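Local coordinates for protein 16 kDa salivary peptide (PDB 7KCG) that is of unknown function but adopts a beta-trefoil fold with putative sugar-binding properties and is found in the saliva of the mosquito Culex quinquefasciatus, at residues 106-117 and 127-138. Numbering follows the deposited sequence.
Sequences HIKNVKFSHCLF and AYESCDTAKYEW
Phe117 and Tyr136 make the apolar centre of this contact, with CD2 of Phe117 lying over one face of the Tyr136 ring, 3.3 Å from its CZ, and the two planes inclined at 45°. Phe117 reaches this place because its CG is anti to the backbone N (chi1 160°). Its own ring receives the edge of Tyr128 in an offset edge-to-face pair, the planes at 90°, while the aliphatic chain of Lys135 runs alongside and brings CD to 3.4 Å from Phe117 CE2. The Tyr136 ring thus lies between the Phe117 side chain of 106-117 and, over its opposite face, the backbone N of Cys131 in its own segment.

The Cys115–Cys131 disulfide adjoins this cluster, Cys115 CB lying 3.7 Å from Tyr136 CD2. It ties the loop after strand 125-128 to the hairpin, and Cys131 SG sits over a face of the His106 imidazole, 3.4 Å from CG. A second apolar patch forms on Trp138, where Ile107 CD1 lies over the five-membered ring and Leu116 CD2 over the six-membered ring, both as CH-pi contacts.

At the edge of this patch Trp138 NE1 makes a buried hydrogen bond to Leu116 O at 3.0 Å. The oxygen lies in the indole plane, whereas NE1 stands well above the carbonyl plane of Leu116, off its lone pairs. A water accepts from Ile107 N (2.9 Å) and lies within bonding distance of Leu116 O and Tyr136 O, joining the segments. Cys115 and Tyr128 exchange two backbone bonds, with Cys115 N to Tyr128 O at 2.8 Å. Toward the polar side, His114 packs its CB on Ala127 CB and hydrogen-bonds through ND1 to Glu68; Glu137, beside His106, forms a salt bridge with Arg17. A short hairpin, 115-118/125-128, separate from the main sheet and set between strands 104-109 and 138-142, which pair with each other there, is consistent with one of the hairpins that close the barrel of a beta-trefoil.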
# COMPACT_ATOMS: atom_id res chain seq x y z
N HIS A 106 9.34 1.37 -3.42
CA HIS A 106 8.23 1.94 -4.14
C HIS A 106 7.17 0.85 -4.33
O HIS A 106 7.51 -0.30 -4.63
CB HIS A 106 8.71 2.48 -5.49
CG HIS A 106 9.66 3.64 -5.38
ND1 HIS A 106 10.87 3.68 -6.03
CD2 HIS A 106 9.57 4.80 -4.69
CE1 HIS A 106 11.48 4.81 -5.76
NE2 HIS A 106 10.72 5.51 -4.94
N ILE A 107 5.91 1.21 -4.13
CA ILE A 107 4.79 0.27 -4.31
C ILE A 107 3.95 0.83 -5.44
O ILE A 107 3.27 1.85 -5.26
CB ILE A 107 3.96 0.13 -3.02
CG1 ILE A 107 4.86 -0.30 -1.86
CG2 ILE A 107 2.83 -0.87 -3.22
CD1 ILE A 107 4.32 -0.02 -0.45
N LYS A 108 4.03 0.22 -6.62
CA LYS A 108 3.46 0.79 -7.84
C LYS A 108 2.30 -0.06 -8.35
O LYS A 108 2.45 -1.27 -8.56
CB LYS A 108 4.53 0.90 -8.93
CG LYS A 108 4.04 1.59 -10.18
CD LYS A 108 5.06 1.46 -11.29
CE LYS A 108 5.70 2.79 -11.57
NZ LYS A 108 5.79 3.02 -13.04
N ASN A 109 1.16 0.57 -8.58
CA ASN A 109 -0.01 -0.16 -9.05
C ASN A 109 0.17 -0.64 -10.48
O ASN A 109 0.60 0.11 -11.35
CB ASN A 109 -1.24 0.73 -8.95
CG ASN A 109 -2.52 -0.04 -9.10
OD1 ASN A 109 -3.15 -0.00 -10.15
ND2 ASN A 109 -2.90 -0.76 -8.05
N VAL A 110 -0.17 -1.91 -10.72
CA VAL A 110 0.02 -2.49 -12.05
C VAL A 110 -0.94 -1.85 -13.05
O VAL A 110 -0.54 -1.40 -14.13
CB VAL A 110 -0.17 -4.02 -12.00
CG1 VAL A 110 -0.31 -4.59 -13.41
CG2 VAL A 110 0.97 -4.68 -11.24
N LYS A 111 -2.23 -1.80 -12.70
CA LYS A 111 -3.25 -1.28 -13.60
C LYS A 111 -2.98 0.18 -13.95
O LYS A 111 -3.05 0.57 -15.13
CB LYS A 111 -4.63 -1.44 -12.97
CG LYS A 111 -5.80 -1.00 -13.84
CD LYS A 111 -7.10 -1.13 -13.07
CE LYS A 111 -8.29 -0.68 -13.91
NZ LYS A 111 -9.54 -0.74 -13.11
N PHE A 112 -2.69 1.00 -12.95
CA PHE A 112 -2.68 2.45 -13.15
C PHE A 112 -1.28 3.05 -13.27
O PHE A 112 -1.17 4.23 -13.61
CB PHE A 112 -3.41 3.14 -12.01
CG PHE A 112 -4.90 2.98 -12.06
CD1 PHE A 112 -5.65 3.64 -13.02
CD2 PHE A 112 -5.56 2.20 -11.13
CE1 PHE A 112 -7.02 3.51 -13.06
CE2 PHE A 112 -6.95 2.07 -11.16
CZ PHE A 112 -7.67 2.72 -12.13
N SER A 113 -0.23 2.28 -12.97
CA SER A 113 1.15 2.77 -12.99
C SER A 113 1.36 3.95 -12.05
O SER A 113 2.05 4.92 -12.38
CB SER A 113 1.59 3.13 -14.42
OG SER A 113 1.59 2.00 -15.27
N HIS A 114 0.79 3.86 -10.85
CA HIS A 114 0.90 4.91 -9.84
C HIS A 114 1.56 4.35 -8.59
O HIS A 114 1.30 3.21 -8.20
CB HIS A 114 -0.48 5.47 -9.46
CG HIS A 114 -1.15 6.22 -10.56
ND1 HIS A 114 -2.49 6.55 -10.53
CD2 HIS A 114 -0.67 6.72 -11.72
CE1 HIS A 114 -2.81 7.21 -11.63
NE2 HIS A 114 -1.72 7.33 -12.37
N CYS A 115 2.41 5.15 -7.96
CA CYS A 115 3.07 4.74 -6.74
C CYS A 115 2.28 5.25 -5.54
O CYS A 115 1.89 6.42 -5.49
CB CYS A 115 4.51 5.25 -6.67
SG CYS A 115 5.61 4.47 -7.86
N LEU A 116 2.09 4.37 -4.56
CA LEU A 116 1.46 4.76 -3.30
C LEU A 116 2.21 5.94 -2.69
O LEU A 116 3.45 5.99 -2.71
CB LEU A 116 1.48 3.56 -2.35
CG LEU A 116 0.39 3.36 -1.31
CD1 LEU A 116 -0.94 3.00 -2.00
CD2 LEU A 116 0.82 2.25 -0.37
N PHE A 117 1.46 6.89 -2.17
CA PHE A 117 2.01 8.19 -1.82
C PHE A 117 1.20 8.78 -0.68
O PHE A 117 0.01 8.50 -0.54
CB PHE A 117 2.01 9.09 -3.08
CG PHE A 117 2.09 10.58 -2.80
CD1 PHE A 117 0.95 11.32 -2.52
CD2 PHE A 117 3.31 11.24 -2.89
CE1 PHE A 117 1.03 12.69 -2.28
CE2 PHE A 117 3.39 12.61 -2.67
CZ PHE A 117 2.25 13.33 -2.36
N ALA A 127 -2.10 7.72 -4.81
CA ALA A 127 -1.08 7.17 -5.69
C ALA A 127 -0.91 8.12 -6.85
O ALA A 127 -1.90 8.58 -7.43
CB ALA A 127 -1.47 5.76 -6.17
N TYR A 128 0.34 8.44 -7.18
CA TYR A 128 0.65 9.35 -8.29
C TYR A 128 1.82 8.78 -9.09
O TYR A 128 2.49 7.89 -8.58
CB TYR A 128 0.94 10.75 -7.74
CG TYR A 128 -0.21 11.47 -7.09
CD1 TYR A 128 -1.14 12.17 -7.83
CD2 TYR A 128 -0.34 11.49 -5.71
CE1 TYR A 128 -2.18 12.85 -7.23
CE2 TYR A 128 -1.38 12.16 -5.09
CZ TYR A 128 -2.30 12.84 -5.85
OH TYR A 128 -3.32 13.51 -5.23
N GLU A 129 2.12 9.33 -10.26
CA GLU A 129 3.13 8.72 -11.15
C GLU A 129 4.56 9.15 -10.85
O GLU A 129 5.46 8.46 -11.33
CB GLU A 129 2.80 9.10 -12.59
CG GLU A 129 2.16 10.47 -12.72
CD GLU A 129 2.46 11.18 -14.03
OE1 GLU A 129 2.15 10.61 -15.09
OE2 GLU A 129 2.99 12.30 -13.98
N SER A 130 4.77 10.20 -10.06
CA SER A 130 6.13 10.75 -9.86
C SER A 130 7.12 9.74 -9.28
O SER A 130 8.18 9.58 -9.90
CB SER A 130 6.08 12.02 -9.07
N CYS A 131 6.81 9.13 -8.14
CA CYS A 131 7.66 8.05 -7.56
C CYS A 131 9.11 8.51 -7.50
O CYS A 131 9.96 7.77 -8.02
CB CYS A 131 7.52 6.78 -8.38
SG CYS A 131 7.40 5.29 -7.38
N ASP A 132 9.39 9.63 -6.84
CA ASP A 132 10.75 10.22 -6.92
C ASP A 132 11.20 10.88 -5.62
O ASP A 132 12.33 11.37 -5.60
CB ASP A 132 10.84 11.26 -8.04
CG ASP A 132 9.80 12.37 -8.01
OD1 ASP A 132 8.85 12.28 -7.21
OD2 ASP A 132 9.95 13.31 -8.80
N THR A 133 10.35 10.92 -4.59
CA THR A 133 10.70 11.54 -3.32
C THR A 133 10.41 10.58 -2.17
O THR A 133 9.89 9.48 -2.36
CB THR A 133 9.94 12.86 -3.13
OG1 THR A 133 8.58 12.58 -2.79
CG2 THR A 133 9.97 13.67 -4.40
N ALA A 134 10.73 11.03 -0.95
CA ALA A 134 10.48 10.21 0.24
C ALA A 134 9.00 9.93 0.47
O ALA A 134 8.68 8.97 1.17
CB ALA A 134 11.07 10.88 1.48
N LYS A 135 8.11 10.77 -0.06
CA LYS A 135 6.67 10.57 0.13
C LYS A 135 6.18 9.29 -0.52
O LYS A 135 5.10 8.80 -0.17
CB LYS A 135 5.89 11.75 -0.45
CG LYS A 135 6.41 13.14 -0.02
CD LYS A 135 5.88 14.24 -0.95
CE LYS A 135 6.63 15.57 -0.78
NZ LYS A 135 6.13 16.64 -1.70
N TYR A 136 6.94 8.75 -1.47
CA TYR A 136 6.63 7.54 -2.21
C TYR A 136 7.33 6.31 -1.66
O TYR A 136 7.18 5.22 -2.22
CB TYR A 136 7.01 7.72 -3.68
CG TYR A 136 6.24 8.81 -4.40
CD1 TYR A 136 6.71 10.12 -4.43
CD2 TYR A 136 5.06 8.52 -5.07
CE1 TYR A 136 6.00 11.12 -5.09
CE2 TYR A 136 4.35 9.51 -5.74
CZ TYR A 136 4.82 10.80 -5.74
OH TYR A 136 4.12 11.79 -6.40
N GLU A 137 8.12 6.44 -0.60
CA GLU A 137 9.03 5.38 -0.19
C GLU A 137 8.49 4.71 1.05
O GLU A 137 8.02 5.38 1.98
CB GLU A 137 10.45 5.95 0.04
CG GLU A 137 11.07 6.45 -1.26
CD GLU A 137 12.45 7.06 -1.07
OE1 GLU A 137 12.74 7.54 0.04
OE2 GLU A 137 13.24 7.06 -2.04
N TRP A 138 8.52 3.38 1.06
CA TRP A 138 7.86 2.60 2.10
C TRP A 138 8.81 1.55 2.66
O TRP A 138 9.41 0.77 1.90
CB TRP A 138 6.60 1.92 1.55
CG TRP A 138 5.65 2.88 0.96
CD1 TRP A 138 5.69 3.41 -0.29
CD2 TRP A 138 4.52 3.48 1.61
NE1 TRP A 138 4.64 4.30 -0.47
CE2 TRP A 138 3.91 4.34 0.68
CE3 TRP A 138 3.95 3.35 2.88
CZ2 TRP A 138 2.75 5.08 0.98
CZ3 TRP A 138 2.80 4.08 3.18
CH2 TRP A 138 2.23 4.93 2.24
O HOH W 1 5.27 4.01 -3.68